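Local coordinates for protein response regulator aspartate phosphatase H (Bacillus subtilis, PDB 3Q15) that dephosphorylates the sporulation phosphotransferase Spo0F, also acts on the competence regulator ComA, and takes part in separating competence from sporulation in time, at residues S224-N227 against I228-Y232; F186-A189 against G190-D194; A31-L34 against K35-E39. One frame throughout, in Å; residues are numbered along the deposited sequence.

Contact 1. Residues S224-N227 against I228-Y232; sequences SLLN and IANSY
The carbonyl oxygens of Ser224 to Asn227 accept the backbone N-H groups of Ile228 to Ser231, one turn on, in the middle of helix 218-235, within the predicted fourth tetratricopeptide repeat (TPR 4). The backbone bonds are those of a regular alpha-helix: Ile228 N donates to Ser224 O, Ala229 N to Leu225 O and Asn230 N to Leu226 O, each pair 2.9 Å apart. The N-H of Asn230 points most directly, at 168°, whereas the Ser231 N to Asn227 O bond is the most bent of the four, at 146°.

A second kind of contact lays side-chain carbons against these same carbonyl oxygens. Ile228 holds CG1 beside its own backbone N (chi1 -64°), which folds the branch back along the preceding turn and sets CG1 3.1 Å from Ser224 O. Ala229 CB rests between two carbonyls, 3.5 Å from Leu225 O and equally far from Leu226 O. Ser231 CB meets a single carbonyl oxygen, lying 3.4 Å from Asn227 O.

Helices 198-214 and 238-255 both pack on this turn: Leu209 of the former meets Ser224, Leu225 and Ile228, while His244 of the latter lies on Ile228 and Ala229, consistent with the stacked helical hairpins of a TPR domain. The buried hydroxyl of Ser224 is satisfied by Phe220 O, a turn earlier in its own helix.

One side-chain pair spans the turn. Leu226 and Asn230 lean across each other at an angle, a methyl group against an amide rather than two polar groups. Asn230 ND2 also comes near Leu226 O, but at an angle too poor for a hydrogen bond; the contact between the side chains is made by the methyl, with Leu226 CD1 3.7 Å from Asn230 ND2.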
loop_
_atom_site.group_PDB
_atom_site.type_symbol
_atom_site.label_atom_id
_atom_site.label_comp_id
_atom_site.label_asym_id
_atom_site.label_seq_id
_atom_site.Cartn_x
_atom_site.Cartn_y
_atom_site.Cartn_z
ATOM N N SER A 224 -18.354 15.086 -14.835
ATOM C CA SER A 224 -17.075 15.299 -15.512
ATOM C C SER A 224 -16.765 16.784 -15.648
ATOM O O SER A 224 -15.635 17.218 -15.412
ATOM C CB SER A 224 -17.079 14.649 -16.899
ATOM O OG SER A 224 -17.255 13.243 -16.803
ATOM N N LEU A 225 -17.776 17.554 -16.039
ATOM C CA LEU A 225 -17.624 18.992 -16.224
ATOM C C LEU A 225 -17.329 19.671 -14.892
ATOM O O LEU A 225 -16.519 20.594 -14.817
ATOM C CB LEU A 225 -18.888 19.579 -16.854
ATOM C CG LEU A 225 -19.144 19.243 -18.326
ATOM C CD1 LEU A 225 -20.557 19.637 -18.734
ATOM C CD2 LEU A 225 -18.118 19.931 -19.220
ATOM N N LEU A 226 -17.994 19.202 -13.841
ATOM C CA LEU A 226 -17.753 19.700 -12.493
ATOM C C LEU A 226 -16.325 19.398 -12.055
ATOM O O LEU A 226 -15.634 20.257 -11.508
ATOM C CB LEU A 226 -18.742 19.069 -11.516
ATOM C CG LEU A 226 -18.524 19.369 -10.033
ATOM C CD1 LEU A 226 -18.544 20.867 -9.778
ATOM C CD2 LEU A 226 -19.585 18.670 -9.209
ATOM N N ASN A 227 -15.889 18.167 -12.299
ATOM C CA ASN A 227 -14.537 17.755 -11.951
ATOM C C ASN A 227 -13.481 18.563 -12.695
ATOM O O ASN A 227 -12.464 18.946 -12.120
ATOM C CB ASN A 227 -14.355 16.253 -12.193
ATOM C CG ASN A 227 -15.108 15.409 -11.179
ATOM O OD1 ASN A 227 -15.549 15.914 -10.151
ATOM N ND2 ASN A 227 -15.249 14.120 -11.461
ATOM N N ILE A 228 -13.734 18.825 -13.973
ATOM C CA ILE A 228 -12.854 19.674 -14.764
ATOM C C ILE A 228 -12.787 21.083 -14.172
ATOM O O ILE A 228 -11.703 21.649 -14.025
ATOM C CB ILE A 228 -13.314 19.746 -16.235
ATOM C CG1 ILE A 228 -13.213 18.364 -16.884
ATOM C CG2 ILE A 228 -12.484 20.755 -17.007
ATOM C CD1 ILE A 228 -13.744 18.309 -18.291
ATOM N N ALA A 229 -13.947 21.637 -13.831
ATOM C CA ALA A 229 -14.020 22.970 -13.235
ATOM C C ALA A 229 -13.241 23.060 -11.918
ATOM O O ALA A 229 -12.480 24.003 -11.701
ATOM C CB ALA A 229 -15.473 23.381 -13.029
ATOM N N ASN A 230 -13.434 22.082 -11.039
ATOM C CA ASN A 230 -12.690 22.054 -9.783
ATOM C C ASN A 230 -11.195 21.940 -10.045
ATOM O O ASN A 230 -10.379 22.509 -9.318
ATOM C CB ASN A 230 -13.155 20.903 -8.889
ATOM C CG ASN A 230 -14.480 21.189 -8.213
ATOM O OD1 ASN A 230 -14.756 22.322 -7.823
ATOM N ND2 ASN A 230 -15.308 20.160 -8.071
ATOM N N SER A 231 -10.841 21.198 -11.086
ATOM C CA SER A 231 -9.441 21.021 -11.448
ATOM C C SER A 231 -8.817 22.358 -11.834
ATOM O O SER A 231 -7.746 22.715 -11.346
ATOM C CB SER A 231 -9.305 20.019 -12.596
ATOM O OG SER A 231 -7.943 19.777 -12.912
ATOM N N TYR A 232 -9.496 23.089 -12.718
ATOM C CA TYR A 232 -9.048 24.411 -13.140
ATOM C C TYR A 232 -9.041 25.393 -11.975
ATOM O O TYR A 232 -8.127 26.209 -11.845
ATOM C CB TYR A 232 -9.945 24.962 -14.251
ATOM C CG TYR A 232 -9.669 24.413 -15.634
ATOM C CD1 TYR A 232 -10.665 23.770 -16.354
ATOM C CD2 TYR A 232 -8.419 24.553 -16.228
ATOM C CE1 TYR A 232 -10.428 23.276 -17.629
ATOM C CE2 TYR A 232 -8.171 24.059 -17.505
ATOM C CZ TYR A 232 -9.181 23.421 -18.197
ATOM O OH TYR A 232 -8.952 22.926 -19.462
#

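Contact 2. Residues F186-A189 against G190-D194; sequences FVIA and GNYDD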
loop_
_atom_site.group_PDB
_atom_site.type_symbol
_atom_site.label_atom_id
_atom_site.label_comp_id
_atom_site.label_asym_id
_atom_site.label_seq_id
_atom_site.Cartn_x
_atom_site.Cartn_y
_atom_site.Cartn_z
ATOM N N PHE A 186 -11.946 9.072 -12.884
ATOM C CA PHE A 186 -12.174 9.941 -11.729
ATOM C C PHE A 186 -11.245 9.580 -10.573
ATOM O O PHE A 186 -10.688 10.457 -9.912
ATOM C CB PHE A 186 -13.635 9.883 -11.267
ATOM C CG PHE A 186 -14.596 10.554 -12.207
ATOM C CD1 PHE A 186 -14.131 11.355 -13.239
ATOM C CD2 PHE A 186 -15.962 10.387 -12.060
ATOM C CE1 PHE A 186 -15.011 11.976 -14.110
ATOM C CE2 PHE A 186 -16.847 11.006 -12.927
ATOM C CZ PHE A 186 -16.369 11.802 -13.954
ATOM N N VAL A 187 -11.080 8.282 -10.332
ATOM C CA VAL A 187 -10.208 7.821 -9.259
ATOM C C VAL A 187 -8.760 8.225 -9.523
ATOM O O VAL A 187 -8.066 8.700 -8.625
ATOM C CB VAL A 187 -10.306 6.303 -9.058
ATOM C CG1 VAL A 187 -9.248 5.831 -8.070
ATOM C CG2 VAL A 187 -11.699 5.931 -8.571
ATOM N N ILE A 188 -8.313 8.052 -10.762
ATOM C CA ILE A 188 -6.959 8.439 -11.137
ATOM C C ILE A 188 -6.739 9.939 -10.938
ATOM O O ILE A 188 -5.724 10.359 -10.380
ATOM C CB ILE A 188 -6.658 8.055 -12.593
ATOM C CG1 ILE A 188 -6.751 6.539 -12.769
ATOM C CG2 ILE A 188 -5.283 8.553 -13.006
ATOM C CD1 ILE A 188 -6.626 6.082 -14.221
ATOM N N ALA A 189 -7.694 10.742 -11.397
ATOM C CA ALA A 189 -7.629 12.186 -11.202
ATOM C C ALA A 189 -7.600 12.530 -9.716
ATOM O O ALA A 189 -6.774 13.327 -9.274
ATOM C CB ALA A 189 -8.808 12.862 -11.875
ATOM N N GLY A 190 -8.508 11.925 -8.954
ATOM C CA GLY A 190 -8.589 12.163 -7.524
ATOM C C GLY A 190 -7.268 11.878 -6.839
ATOM O O GLY A 190 -6.849 12.615 -5.943
ATOM N N ASN A 191 -6.603 10.809 -7.270
ATOM C CA ASN A 191 -5.309 10.435 -6.711
ATOM C C ASN A 191 -4.241 11.489 -6.978
ATOM O O ASN A 191 -3.483 11.868 -6.082
ATOM C CB ASN A 191 -4.862 9.066 -7.237
ATOM C CG ASN A 191 -5.640 7.923 -6.612
ATOM O OD1 ASN A 191 -6.317 8.101 -5.597
ATOM N ND2 ASN A 191 -5.544 6.739 -7.210
ATOM N N TYR A 192 -4.185 11.960 -8.218
ATOM C CA TYR A 192 -3.274 13.041 -8.568
ATOM C C TYR A 192 -3.539 14.278 -7.724
ATOM O O TYR A 192 -2.605 14.950 -7.297
ATOM C CB TYR A 192 -3.374 13.380 -10.053
ATOM C CG TYR A 192 -2.548 12.472 -10.928
ATOM C CD1 TYR A 192 -1.176 12.363 -10.739
ATOM C CD2 TYR A 192 -3.129 11.735 -11.951
ATOM C CE1 TYR A 192 -0.409 11.546 -11.535
ATOM C CE2 TYR A 192 -2.368 10.910 -12.757
ATOM C CZ TYR A 192 -1.007 10.819 -12.543
ATOM O OH TYR A 192 -0.232 10.001 -13.331
ATOM N N ASP A 193 -4.817 14.567 -7.490
ATOM C CA ASP A 193 -5.210 15.699 -6.661
ATOM C C ASP A 193 -4.569 15.624 -5.273
ATOM O O ASP A 193 -4.174 16.648 -4.718
ATOM C CB ASP A 193 -6.734 15.784 -6.542
ATOM C CG ASP A 193 -7.400 16.237 -7.830
ATOM O OD1 ASP A 193 -6.694 16.710 -8.747
ATOM O OD2 ASP A 193 -8.641 16.134 -7.920
ATOM N N ASP A 194 -4.453 14.412 -4.729
ATOM C CA ASP A 194 -3.840 14.215 -3.414
ATOM C C ASP A 194 -2.412 14.747 -3.359
ATOM O O ASP A 194 -1.928 15.136 -2.299
ATOM C CB ASP A 194 -3.855 12.736 -3.012
ATOM C CG ASP A 194 -5.183 12.299 -2.424
ATOM O OD1 ASP A 194 -6.027 13.169 -2.129
ATOM O OD2 ASP A 194 -5.375 11.078 -2.246
HETATM O O HOH W 1 -9.092 9.165 -6.151
#
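This turn of helix 178-194 lies in the predicted third tetratricopeptide repeat, and in it Ile188 packs on Tyr192 and Val187 on Asn191. The two side chains of each pair run alongside one another. Ile188 places CG2 anti to its backbone N, and that methyl meets the CD2-CE2 side of the ring, with Ile188 CG2 3.8 Å from Tyr192 CE2. The ring also stands oblique to the backbone carbonyl, Tyr192 CD2 being 3.3 Å from Ile188 O. The phenol hydroxyl reaches the second subunit, where it hydrogen-bonds OXT of Tyr378. Cutting the side chain back to an alanine here would probably leave that C-terminal carboxylate without its hydroxyl partner and the Ile188 methyl without its aromatic neighbour.

Val187 O is gripped twice. It accepts the backbone N-H of Asn191 and a hydrogen bond from a water whose oxygen is 2.7 Å from Val187 O. The same water donates to Asn191 OD1, 3.0 Å from the water oxygen. The amide is thus tied at both its oxygen and its nitrogen, because Asn191 ND2 bonds Ser160 OG of helix 157-172; together these should fix its flip. Its methyl neighbour is Val187 CG1, 3.9 Å from Asn191 ND2.

Asp193 folds its carboxylate back along the helix, with CG beside its own backbone N (chi1 -72°), and Asp193 CG lies 3.3 Å from Ala189 O. Crowding of carboxylate and carbonyl oxygens would be unfavourable by itself, and is probably offset by the salt bridge of Asp193 OD2 with Arg234 of helix 218-235. Regular i to i+4 backbone bonds run through the turn, from Gly190 N to Phe186 O through Asp193 N to Ala189 O. With Ala189 on Leu205 of helix 198-214 and Ile188 on Leu168 of helix 157-172, it lies between neighbouring helices, an arrangement consistent with the helix packing of a TPR domain.

Contact 3. Residues A31-L34 against K35-E39; sequences AEIL and KAEVE
Glu32 and Lys35 run side by side on helix 28-41 of the N-terminal three-helix bundle, their chains pointing the same way. The glutamate bends at chi2 (-66°), which turns its carboxylate toward the lysine, yet what it meets is aliphatic: Glu32 OE1 lies 4.2 Å from Lys35 CD. The opposite charges stay apart, Glu32 OE1 being 5.2 Å from Lys35 NZ, and Glu32 OE2 is instead hydrogen-bonded to His62 of helix 49-67.

Ile33 and Glu37 also lie alongside each other, with Ile33 CG2 3.5 Å from Glu37 OE2. Glu37 stretches out beyond CG and in doing so passes Leu34 at a slant, Leu34 CD2 standing 4.1 Å from Glu37 OE1. That oxygen forms a salt bridge with Lys15 of helix 9-24, the helix on which Leu34 also packs through Glu18 and Met22. Glu37 thus sets its carboxylate beside two aliphatic side chains while its salt bridge links helix 28-41 to helix 9-24.

On the next turn, Val38 CG2 sits 3.1 Å from Leu34 O, the carbonyl that accepts the Val38 N-H. Lys35 is straight until its last torsion, chi4 -67°, where the bend carries the ammonium group forward along the helix; there Lys35 NZ makes a salt-bridging hydrogen bond of 2.8 Å to Glu39 OE2, approaching on the syn side and 24° out of the carboxylate plane.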
loop_
_atom_site.group_PDB
_atom_site.type_symbol
_atom_site.label_atom_id
_atom_site.label_comp_id
_atom_site.label_asym_id
_atom_site.label_seq_id
_atom_site.Cartn_x
_atom_site.Cartn_y
_atom_site.Cartn_z
ATOM N N ALA A 31 -25.925 -23.137 11.863
ATOM C CA ALA A 31 -25.986 -22.673 10.480
ATOM C C ALA A 31 -27.373 -22.135 10.132
ATOM O O ALA A 31 -27.497 -21.122 9.445
ATOM C CB ALA A 31 -25.587 -23.787 9.519
ATOM N N GLU A 32 -28.413 -22.810 10.615
ATOM C CA GLU A 32 -29.783 -22.386 10.343
ATOM C C GLU A 32 -30.091 -21.038 10.996
ATOM O O GLU A 32 -30.708 -20.168 10.381
ATOM C CB GLU A 32 -30.783 -23.449 10.803
ATOM C CG GLU A 32 -30.744 -24.738 9.993
ATOM C CD GLU A 32 -31.188 -24.546 8.550
ATOM O OE1 GLU A 32 -31.676 -23.448 8.209
ATOM O OE2 GLU A 32 -31.049 -25.498 7.754
ATOM N N ILE A 33 -29.661 -20.870 12.241
ATOM C CA ILE A 33 -29.842 -19.605 12.942
ATOM C C ILE A 33 -29.205 -18.457 12.161
ATOM O O ILE A 33 -29.863 -17.469 11.835
ATOM C CB ILE A 33 -29.243 -19.655 14.364
ATOM C CG1 ILE A 33 -29.975 -20.697 15.213
ATOM C CG2 ILE A 33 -29.312 -18.285 15.027
ATOM C CD1 ILE A 33 -29.416 -20.854 16.612
ATOM N N LEU A 34 -27.920 -18.599 11.856
ATOM C CA LEU A 34 -27.194 -17.556 11.144
ATOM C C LEU A 34 -27.769 -17.295 9.753
ATOM O O LEU A 34 -27.863 -16.149 9.321
ATOM C CB LEU A 34 -25.704 -17.890 11.075
ATOM C CG LEU A 34 -25.003 -17.768 12.431
ATOM C CD1 LEU A 34 -23.613 -18.381 12.397
ATOM C CD2 LEU A 34 -24.947 -16.313 12.876
ATOM N N LYS A 35 -28.164 -18.361 9.062
ATOM C CA LYS A 35 -28.800 -18.227 7.757
ATOM C C LYS A 35 -30.075 -17.396 7.865
ATOM O O LYS A 35 -30.350 -16.548 7.014
ATOM C CB LYS A 35 -29.115 -19.608 7.178
ATOM C CG LYS A 35 -29.845 -19.594 5.840
ATOM C CD LYS A 35 -29.998 -21.011 5.292
ATOM C CE LYS A 35 -30.586 -21.021 3.889
ATOM N NZ LYS A 35 -32.001 -20.560 3.865
ATOM N N ALA A 36 -30.850 -17.639 8.920
ATOM C CA ALA A 36 -32.093 -16.909 9.141
ATOM C C ALA A 36 -31.826 -15.438 9.440
ATOM O O ALA A 36 -32.556 -14.561 8.976
ATOM C CB ALA A 36 -32.902 -17.549 10.272
ATOM N N GLU A 37 -30.783 -15.171 10.217
ATOM C CA GLU A 37 -30.424 -13.795 10.547
ATOM C C GLU A 37 -29.998 -13.026 9.307
ATOM O O GLU A 37 -30.416 -11.889 9.099
ATOM C CB GLU A 37 -29.309 -13.757 11.594
ATOM C CG GLU A 37 -29.709 -14.315 12.948
ATOM C CD GLU A 37 -28.620 -14.148 13.988
ATOM O OE1 GLU A 37 -27.683 -13.360 13.748
ATOM O OE2 GLU A 37 -28.703 -14.807 15.044
ATOM N N VAL A 38 -29.162 -13.650 8.486
ATOM C CA VAL A 38 -28.661 -13.007 7.277
ATOM C C VAL A 38 -29.815 -12.582 6.378
ATOM O O VAL A 38 -29.806 -11.486 5.814
ATOM C CB VAL A 38 -27.715 -13.932 6.494
ATOM C CG1 VAL A 38 -27.366 -13.320 5.148
ATOM C CG2 VAL A 38 -26.458 -14.208 7.297
ATOM N N GLU A 39 -30.810 -13.455 6.260
ATOM C CA GLU A 39 -31.956 -13.204 5.392
ATOM C C GLU A 39 -32.815 -12.049 5.896
ATOM O O GLU A 39 -33.591 -11.463 5.142
ATOM C CB GLU A 39 -32.787 -14.478 5.232
ATOM C CG GLU A 39 -32.050 -15.581 4.492
ATOM C CD GLU A 39 -32.748 -16.921 4.580
ATOM O OE1 GLU A 39 -33.671 -17.065 5.412
ATOM O OE2 GLU A 39 -32.370 -17.832 3.814
#

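How the contacts relate
Followed from the N terminus, the chain makes contact 3 first, then contact 2, then contact 1. Each is confined to consecutive turns of one helix and closes no loop, and the three follow in series without nesting or crossing. Contact 3 belongs to the N-terminal bundle; its centre is about 41 Å from that of contact 2 and about 47 Å from that of contact 1, which lies across the chain's centre from it. Contacts 1 and 2, in neighbouring predicted TPR repeats, touch: Phe186 CZ is 3.3 Å from Ser224 OG and Phe186 CE1 3.4 Å from Asn227 ND2, joining helix 178-194 to helix 218-235.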